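Local coordinates for putative iron-regulated protein A (Parabacteroides distasonis ATCC 8503, PDB 4ECG) that binds calcium ions and belongs to the imelysin-like M75 family, perhaps acting as a metalloendopeptidase, its exact role being unknown, at residues Met232-Gly235 with Asn236-Met239; Glu312-Leu315 with His316-Thr319; Gly260-Asp264 with Ala265-Asn269; Gly345-Phe348 with Arg349-Gly353. All coordinates share one frame; numbering follows the deposited sequence.

Overall arrangement
Read from the N terminus, the four contacts follow in series, none nested in or crossing another, and each is a local turn at a helix end or in a linker of this mostly helical chain. Interaction 1 closes the link between helices 225-233 and 239-259. Interaction 3 folds the loop that leaves helix 239-259 for helix 271-275. Interaction 2 starts helix 315-322, and interaction 4 shapes the connection from helix 324-343 to helix 355-377. Two pairs touch: L315 of interaction 2 packs on M232, L233 and M239 of interaction 1, whereas A265 of interaction 3 meets R349 and N350 of interaction 4. Interactions 2 and 3 lie on opposite sides of the chain's centre, about 46 Å between centres.

Interaction 1 of 4, residues Met232-Gly235 with Asn236-Met239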
loop_
_atom_site.group_PDB
_atom_site.type_symbol
_atom_site.label_atom_id
_atom_site.label_comp_id
_atom_site.label_asym_id
_atom_site.label_seq_id
_atom_site.Cartn_x
_atom_site.Cartn_y
_atom_site.Cartn_z
HETATM N N MSE A 232 1.618 -0.772 15.423
HETATM C CA MSE A 232 2.493 -1.112 14.286
HETATM C C MSE A 232 2.101 -2.479 13.767
HETATM O O MSE A 232 2.113 -2.687 12.571
HETATM C CB MSE A 232 3.986 -1.163 14.674
HETATM C CG MSE A 232 4.666 0.192 15.044
HETATM SE SE MSE A 232 6.414 -0.016 15.828
HETATM C CE MSE A 232 7.321 -0.786 14.317
ATOM N N LEU A 233 1.771 -3.406 14.684
ATOM C CA LEU A 233 1.561 -4.831 14.340
ATOM C C LEU A 233 0.120 -5.149 13.953
ATOM O O LEU A 233 -0.155 -6.230 13.456
ATOM C CB LEU A 233 1.966 -5.729 15.507
ATOM C CG LEU A 233 3.483 -5.892 15.652
ATOM C CD1 LEU A 233 3.867 -6.166 17.099
ATOM C CD2 LEU A 233 3.991 -6.998 14.739
ATOM N N ASN A 234 -0.784 -4.190 14.130
ATOM C CA ASN A 234 -2.216 -4.476 14.165
ATOM C C ASN A 234 -2.816 -4.956 12.855
ATOM O O ASN A 234 -2.304 -4.641 11.777
ATOM C CB ASN A 234 -3.038 -3.265 14.714
ATOM C CG ASN A 234 -3.492 -2.301 13.631
ATOM O OD1 ASN A 234 -4.569 -2.473 13.016
ATOM N ND2 ASN A 234 -2.693 -1.249 13.416
ATOM N N GLY A 235 -3.975 -5.620 12.993
ATOM C CA GLY A 235 -4.650 -6.340 11.925
ATOM C C GLY A 235 -5.685 -5.563 11.147
ATOM O O GLY A 235 -6.227 -6.086 10.138
ATOM N N ASN A 236 -6.035 -4.362 11.622
ATOM C CA ASN A 236 -6.963 -3.483 10.866
ATOM C C ASN A 236 -6.207 -2.730 9.782
ATOM O O ASN A 236 -6.568 -2.798 8.596
ATOM C CB ASN A 236 -7.630 -2.447 11.775
ATOM C CG ASN A 236 -8.616 -3.064 12.739
ATOM O OD1 ASN A 236 -8.672 -4.299 12.859
ATOM N ND2 ASN A 236 -9.424 -2.206 13.433
ATOM N N ASN A 237 -5.130 -2.052 10.210
ATOM C CA ASN A 237 -4.365 -1.176 9.322
ATOM C C ASN A 237 -2.836 -1.139 9.584
ATOM O O ASN A 237 -2.109 -0.249 9.083
ATOM C CB ASN A 237 -4.972 0.208 9.447
ATOM C CG ASN A 237 -4.956 0.720 10.868
ATOM O OD1 ASN A 237 -4.093 0.345 11.665
ATOM N ND2 ASN A 237 -5.921 1.553 11.196
ATOM N N GLY A 238 -2.334 -2.146 10.306
ATOM C CA GLY A 238 -0.904 -2.319 10.505
ATOM C C GLY A 238 -0.302 -3.519 9.794
ATOM O O GLY A 238 -0.808 -3.965 8.770
HETATM N N MSE A 239 0.780 -4.059 10.349
HETATM C CA MSE A 239 1.524 -5.107 9.647
HETATM C C MSE A 239 0.653 -6.343 9.334
HETATM O O MSE A 239 0.621 -6.778 8.190
HETATM C CB MSE A 239 2.801 -5.474 10.404
HETATM C CG MSE A 239 3.829 -4.319 10.397
HETATM SE SE MSE A 239 4.988 -4.353 11.957
HETATM C CE MSE A 239 6.278 -5.552 11.186
#
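N234 OD1 is gripped by two backbone N-H groups of the turn that follows it, N236 N at 2.8 Å and N237 N at 2.9 Å. Both donors come from the same face of the amide plane, and the bond from N237 N is nearly straight (171°). The other branch of the amide reaches across as well: N234 ND2 donates to N237 OD1 at 2.8 Å, in the plane of its own amide, while the two amide planes stand almost perpendicular, 86° apart. N234 ND2 also bonds L231 O, one residue before this stretch. This is a tight helix-to-helix connection, in which N234 is the first residue to leave helical geometry after helix 225-233 and G238 occupies the N-cap position of helix 239-259. Replacing N234 by alanine would probably leave N236 N and N237 N without their shared acceptor and the N237 amide freer to turn. Backbone bonding closes the other side, with M239 N donating to M232 O at 2.9 Å. The selenomethionine M239 lays its SE 4.0 Å from L233 CD2; its chain bends at the last torsion (chi3 87°), and L315 of helix 315-322 packs against the same selenium.

Interaction 2 of 4, residues Glu312-Leu315 with His316-Thr319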
loop_
_atom_site.group_PDB
_atom_site.type_symbol
_atom_site.label_atom_id
_atom_site.label_comp_id
_atom_site.label_asym_id
_atom_site.label_seq_id
_atom_site.Cartn_x
_atom_site.Cartn_y
_atom_site.Cartn_z
ATOM N N GLU A 312 19.224 -1.919 15.671
ATOM C CA GLU A 312 19.191 -2.533 16.985
ATOM C C GLU A 312 17.890 -2.153 17.724
ATOM O O GLU A 312 17.416 -2.887 18.605
ATOM C CB GLU A 312 20.406 -2.175 17.827
ATOM C CG GLU A 312 20.196 -2.465 19.348
ATOM C CD GLU A 312 20.431 -3.933 19.790
ATOM O OE1 GLU A 312 20.558 -4.812 18.898
ATOM O OE2 GLU A 312 20.501 -4.219 21.033
ATOM N N SER A 313 17.318 -1.012 17.370
ATOM C CA SER A 313 15.986 -0.678 17.831
ATOM C C SER A 313 14.929 -1.035 16.788
ATOM O O SER A 313 14.352 -0.180 16.131
ATOM C CB SER A 313 15.904 0.776 18.289
ATOM O OG SER A 313 16.539 1.654 17.408
ATOM N N SER A 314 14.681 -2.333 16.676
ATOM C CA SER A 314 13.680 -2.897 15.772
ATOM C C SER A 314 12.848 -3.909 16.502
ATOM O O SER A 314 13.290 -4.453 17.522
ATOM C CB SER A 314 14.349 -3.627 14.590
ATOM O OG SER A 314 15.361 -4.541 14.999
ATOM N N LEU A 315 11.670 -4.184 15.941
ATOM C CA LEU A 315 10.824 -5.273 16.399
ATOM C C LEU A 315 11.588 -6.567 16.277
ATOM O O LEU A 315 11.390 -7.499 17.094
ATOM C CB LEU A 315 9.516 -5.398 15.590
ATOM C CG LEU A 315 8.410 -4.433 15.939
ATOM C CD1 LEU A 315 7.243 -4.502 14.913
ATOM C CD2 LEU A 315 8.024 -4.710 17.379
ATOM N N HIS A 316 12.435 -6.650 15.254
ATOM C CA HIS A 316 13.316 -7.807 15.093
ATOM C C HIS A 316 14.168 -8.039 16.301
ATOM O O HIS A 316 14.218 -9.144 16.828
ATOM C CB HIS A 316 14.183 -7.637 13.862
ATOM C CG HIS A 316 15.357 -8.561 13.816
ATOM N ND1 HIS A 316 15.224 -9.884 13.643
ATOM C CD2 HIS A 316 16.727 -8.305 13.917
ATOM C CE1 HIS A 316 16.461 -10.458 13.656
ATOM N NE2 HIS A 316 17.368 -9.487 13.820
ATOM N N ALA A 317 14.836 -6.998 16.765
ATOM C CA ALA A 317 15.725 -7.141 17.901
ATOM C C ALA A 317 14.910 -7.552 19.117
ATOM O O ALA A 317 15.303 -8.466 19.824
ATOM C CB ALA A 317 16.463 -5.837 18.178
ATOM N N LEU A 318 13.772 -6.899 19.362
ATOM C CA LEU A 318 13.011 -7.204 20.570
ATOM C C LEU A 318 12.475 -8.635 20.511
ATOM O O LEU A 318 12.589 -9.375 21.484
ATOM C CB LEU A 318 11.875 -6.222 20.805
ATOM C CG LEU A 318 12.212 -4.777 21.181
ATOM C CD1 LEU A 318 10.894 -4.051 21.484
ATOM C CD2 LEU A 318 13.199 -4.690 22.325
ATOM N N THR A 319 11.952 -9.054 19.364
ATOM C CA THR A 319 11.496 -10.443 19.230
ATOM C C THR A 319 12.626 -11.460 19.438
ATOM O O THR A 319 12.443 -12.471 20.128
ATOM C CB THR A 319 10.889 -10.637 17.848
ATOM O OG1 THR A 319 9.987 -9.561 17.628
ATOM C CG2 THR A 319 10.191 -11.981 17.713
#
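S314 OG accepts from A317 N at 3.1 Å, a capping bond from the N-cap residue to the first turn of helix 315-322. The hydroxyl sits between the backbone N and the carbonyl carbon (chi1 49°), a setting that brings OG round to the N-H three residues on, and it is also bonded to S311 O. With an alanine in place of S314, A317 N would probably lose its side-chain acceptor and the start of the helix would be less firmly fixed. Main-chain bonding then takes over: L318 N donates to S314 O at 3.1 Å, and T319 N to L315 O at 2.8 Å. That last carbonyl is gripped twice, because T319 OG1 donates to it too, at 2.6 Å, and the two donors arrive from opposite faces of its plane. Close contacts that are not hydrogen bonds remain: A317 CB lies 3.1 Å from E312 O, and S314 OG lies near the plane of the H316 ring, at its edge, 3.5 Å from H316 CB. Beyond this turn, H316 ND1 bonds D327 of helix 324-343, L318 packs on M32 and V35 of helix 29-68, and L315 packs on I229 of helix 225-233.

Interaction 3 of 4, residues Gly260-Asp264 with Ala265-Asn269; sequences GSNKD and ATDPN
D264 leans over the residues that follow it, and its side chain can be traced atom by atom. Its CB lies 4.1 Å from D267 CB, and CG stands anti to the backbone N (chi1 -179°), which carries the carboxylate over the T266 backbone. There OD1 accepts twice: from T266 OG1 at 3.0 Å, on the syn side, and from T266 N at 3.2 Å, from well above the carboxylate plane. Both donors come from the same face of that plane. The other oxygen, OD2, rests 3.6 Å from D267 CB. Behind the side chain, D267 N donates to D264 O at 3.2 Å, from above the carbonyl plane. The carboxylate of D267 accepts in turn from N262 ND2, at 2.9 Å from D267 OD2, which lies in the amide plane of N262 and uses its anti lone pair; the amide and carboxylate planes are 57° apart. D267 OD1 takes N269 N at 2.8 Å. Ahead of these, S261 OG accepts from K263 N at 3.0 Å. The whole is a chain of small turns on an exposed linker: an ST turn at S261, a type I beta turn from D264 to D267, and an Asx turn at D267.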
loop_
_atom_site.group_PDB
_atom_site.type_symbol
_atom_site.label_atom_id
_atom_site.label_comp_id
_atom_site.label_asym_id
_atom_site.label_seq_id
_atom_site.Cartn_x
_atom_site.Cartn_y
_atom_site.Cartn_z
ATOM N N GLY A 260 -14.669 -19.227 -11.138
ATOM C CA GLY A 260 -16.046 -19.235 -11.583
ATOM C C GLY A 260 -16.258 -18.797 -13.040
ATOM O O GLY A 260 -17.364 -18.927 -13.527
ATOM N N SER A 261 -15.232 -18.304 -13.759
ATOM C CA SER A 261 -15.458 -17.690 -15.096
ATOM C C SER A 261 -15.197 -18.589 -16.323
ATOM O O SER A 261 -14.934 -19.774 -16.200
ATOM C CB SER A 261 -14.586 -16.434 -15.225
ATOM O OG SER A 261 -13.231 -16.779 -15.570
ATOM N N ASN A 262 -15.252 -17.992 -17.508
ATOM C CA ASN A 262 -14.902 -18.661 -18.773
ATOM C C ASN A 262 -13.390 -18.908 -18.961
ATOM O O ASN A 262 -13.003 -19.566 -19.914
ATOM C CB ASN A 262 -15.459 -17.868 -19.995
ATOM C CG ASN A 262 -14.915 -16.427 -20.095
ATOM O OD1 ASN A 262 -14.020 -16.004 -19.360
ATOM N ND2 ASN A 262 -15.468 -15.668 -21.006
ATOM N N LYS A 263 -12.552 -18.375 -18.069
ATOM C CA LYS A 263 -11.083 -18.534 -18.097
ATOM C C LYS A 263 -10.399 -18.067 -19.407
ATOM O O LYS A 263 -9.432 -18.646 -19.870
ATOM C CB LYS A 263 -10.692 -19.953 -17.713
ATOM C CG LYS A 263 -11.125 -20.330 -16.295
ATOM C CD LYS A 263 -10.388 -21.542 -15.713
ATOM C CE LYS A 263 -11.019 -22.026 -14.406
ATOM N NZ LYS A 263 -10.191 -23.035 -13.674
ATOM N N ASP A 264 -10.919 -16.978 -19.953
ATOM C CA ASP A 264 -10.405 -16.316 -21.133
ATOM C C ASP A 264 -9.846 -14.945 -20.701
ATOM O O ASP A 264 -10.621 -13.992 -20.437
ATOM C CB ASP A 264 -11.545 -16.172 -22.160
ATOM C CG ASP A 264 -11.106 -15.502 -23.442
ATOM O OD1 ASP A 264 -9.881 -15.309 -23.623
ATOM O OD2 ASP A 264 -11.991 -15.137 -24.261
ATOM N N ALA A 265 -8.508 -14.882 -20.573
ATOM C CA ALA A 265 -7.749 -13.670 -20.157
ATOM C C ALA A 265 -7.864 -12.516 -21.162
ATOM O O ALA A 265 -7.688 -11.372 -20.784
ATOM C CB ALA A 265 -6.278 -13.993 -19.923
ATOM N N THR A 266 -8.196 -12.823 -22.413
ATOM C CA THR A 266 -8.442 -11.790 -23.448
ATOM C C THR A 266 -9.870 -11.191 -23.469
ATOM O O THR A 266 -10.121 -10.212 -24.153
ATOM C CB THR A 266 -8.161 -12.334 -24.877
ATOM O OG1 THR A 266 -9.351 -12.932 -25.371
ATOM C CG2 THR A 266 -6.938 -13.350 -24.925
ATOM N N ASP A 267 -10.805 -11.772 -22.725
ATOM C CA ASP A 267 -12.193 -11.272 -22.693
ATOM C C ASP A 267 -12.260 -10.034 -21.786
ATOM O O ASP A 267 -12.103 -10.153 -20.573
ATOM C CB ASP A 267 -13.148 -12.397 -22.225
ATOM C CG ASP A 267 -14.606 -11.938 -22.001
ATOM O OD1 ASP A 267 -14.938 -10.742 -22.098
ATOM O OD2 ASP A 267 -15.419 -12.810 -21.653
ATOM N N PRO A 268 -12.535 -8.849 -22.370
ATOM C CA PRO A 268 -12.591 -7.633 -21.560
ATOM C C PRO A 268 -13.603 -7.633 -20.369
ATOM O O PRO A 268 -13.502 -6.772 -19.511
ATOM C CB PRO A 268 -12.978 -6.544 -22.588
ATOM C CG PRO A 268 -13.686 -7.281 -23.675
ATOM C CD PRO A 268 -13.018 -8.627 -23.750
ATOM N N ASN A 269 -14.563 -8.559 -20.320
ATOM C CA ASN A 269 -15.470 -8.653 -19.154
ATOM C C ASN A 269 -15.226 -9.800 -18.187
ATOM O O ASN A 269 -16.046 -10.033 -17.284
ATOM C CB ASN A 269 -16.919 -8.680 -19.618
ATOM C CG ASN A 269 -17.280 -7.403 -20.320
ATOM O OD1 ASN A 269 -17.578 -7.427 -21.514
ATOM N ND2 ASN A 269 -17.134 -6.264 -19.616
#

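Interaction 4 of 4, residues Gly345-Phe348 with Arg349-Gly353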
loop_
_atom_site.group_PDB
_atom_site.type_symbol
_atom_site.label_atom_id
_atom_site.label_comp_id
_atom_site.label_asym_id
_atom_site.label_seq_id
_atom_site.Cartn_x
_atom_site.Cartn_y
_atom_site.Cartn_z
ATOM N N GLY A 345 3.432 -16.057 -11.984
ATOM C CA GLY A 345 3.624 -15.706 -13.370
ATOM C C GLY A 345 3.193 -14.287 -13.678
ATOM O O GLY A 345 2.139 -13.870 -13.296
ATOM N N TYR A 346 4.016 -13.578 -14.437
ATOM C CA TYR A 346 3.814 -12.182 -14.768
ATOM C C TYR A 346 3.299 -12.032 -16.168
ATOM O O TYR A 346 3.771 -12.718 -17.089
ATOM C CB TYR A 346 5.153 -11.429 -14.666
ATOM C CG TYR A 346 5.116 -10.007 -15.217
ATOM C CD1 TYR A 346 4.766 -8.940 -14.410
ATOM C CD2 TYR A 346 5.421 -9.746 -16.556
ATOM C CE1 TYR A 346 4.754 -7.642 -14.923
ATOM C CE2 TYR A 346 5.402 -8.456 -17.069
ATOM C CZ TYR A 346 5.070 -7.421 -16.247
ATOM O OH TYR A 346 5.071 -6.171 -16.725
ATOM N N PRO A 347 2.357 -11.108 -16.368
ATOM C CA PRO A 347 1.692 -10.313 -15.353
ATOM C C PRO A 347 0.615 -11.173 -14.699
ATOM O O PRO A 347 0.174 -12.132 -15.315
ATOM C CB PRO A 347 1.057 -9.216 -16.178
ATOM C CG PRO A 347 0.626 -9.926 -17.438
ATOM C CD PRO A 347 1.719 -10.945 -17.687
ATOM N N PHE A 348 0.168 -10.815 -13.496
ATOM C CA PHE A 348 -0.886 -11.587 -12.734
ATOM C C PHE A 348 -2.169 -11.675 -13.515
ATOM O O PHE A 348 -2.830 -12.694 -13.517
ATOM C CB PHE A 348 -1.197 -10.854 -11.447
ATOM C CG PHE A 348 -2.058 -11.610 -10.450
ATOM C CD1 PHE A 348 -1.903 -12.977 -10.232
ATOM C CD2 PHE A 348 -2.961 -10.917 -9.667
ATOM C CE1 PHE A 348 -2.652 -13.619 -9.275
ATOM C CE2 PHE A 348 -3.721 -11.548 -8.704
ATOM C CZ PHE A 348 -3.563 -12.901 -8.507
ATOM N N ARG A 349 -2.546 -10.603 -14.186
ATOM C CA ARG A 349 -3.775 -10.699 -15.009
ATOM C C ARG A 349 -3.824 -11.754 -16.078
ATOM O O ARG A 349 -4.924 -12.033 -16.552
ATOM C CB ARG A 349 -4.215 -9.342 -15.590
ATOM C CG ARG A 349 -3.251 -8.690 -16.548
ATOM C CD ARG A 349 -3.373 -9.198 -17.940
ATOM N NE ARG A 349 -4.349 -8.487 -18.716
ATOM C CZ ARG A 349 -5.454 -9.016 -19.234
ATOM N NH1 ARG A 349 -5.818 -10.267 -18.996
ATOM N NH2 ARG A 349 -6.196 -8.266 -20.030
ATOM N N ASN A 350 -2.679 -12.299 -16.504
ATOM C CA ASN A 350 -2.666 -13.412 -17.455
ATOM C C ASN A 350 -2.307 -14.724 -16.845
ATOM O O ASN A 350 -2.137 -15.705 -17.540
ATOM C CB ASN A 350 -1.701 -13.114 -18.621
ATOM C CG ASN A 350 -2.259 -12.101 -19.585
ATOM O OD1 ASN A 350 -3.464 -11.996 -19.754
ATOM N ND2 ASN A 350 -1.396 -11.337 -20.205
ATOM N N ASN A 351 -2.183 -14.778 -15.535
ATOM C CA ASN A 351 -1.721 -15.983 -14.874
ATOM C C ASN A 351 -2.561 -16.300 -13.658
ATOM O O ASN A 351 -2.067 -16.866 -12.667
ATOM C CB ASN A 351 -0.239 -15.776 -14.471
ATOM C CG ASN A 351 0.702 -15.776 -15.674
ATOM O OD1 ASN A 351 1.076 -16.840 -16.159
ATOM N ND2 ASN A 351 1.069 -14.579 -16.171
ATOM N N LEU A 352 -3.825 -15.918 -13.708
ATOM C CA LEU A 352 -4.731 -16.200 -12.595
ATOM C C LEU A 352 -4.945 -17.707 -12.446
ATOM O O LEU A 352 -5.285 -18.167 -11.381
ATOM C CB LEU A 352 -6.068 -15.468 -12.744
ATOM C CG LEU A 352 -5.939 -13.946 -12.709
ATOM C CD1 LEU A 352 -7.222 -13.335 -13.244
ATOM C CD2 LEU A 352 -5.550 -13.363 -11.342
ATOM N N GLY A 353 -4.652 -18.473 -13.485
ATOM C CA GLY A 353 -4.647 -19.926 -13.383
ATOM C C GLY A 353 -3.302 -20.564 -13.062
ATOM O O GLY A 353 -3.134 -21.755 -13.306
#
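P347 O is met by N350 N of the short 3-10 turn and by N351 ND2 just after it, in a linker between helices 324-343 and 355-377 where a cis-proline precedes the turn. Hydrogen bonds come first. N351 ND2 donates to P347 O at 2.7 Å in a nearly straight bond (169°), and N350 N donates to it at 3.1 Å; the two approach from opposite faces of the carbonyl plane. The acceptor lies in the amide plane of N351, whose CG stands anti to its carbonyl carbon (chi1 -71°), a placement that brings the amide back against the G345 and P347 carbonyls, with N351 CG 3.4 Å from G345 O. A third bond, N351 N to F348 O at 3.0 Å, tightens the turn. Van der Waals contacts follow. P347 CG lies 3.7 Å from N350 ND2, and the ring runs alongside the R349 chain, pointing the same way, with R349 CD 4.1 Å from P347 CG. Charge is settled outside the turn: R349 NE forms a salt bridge with D158, and R349 NH1 bonds A265 O of the neighbouring loop. F348 reaches inward to I251 and V255 of helix 239-259, and L352 touches W258 of that helix. Between F348 and L352 lies a CH-pi contact: L352 CD2 sits over the centre of one face of the F348 ring, 3.5 Å from its centroid and 12° off the ring normal.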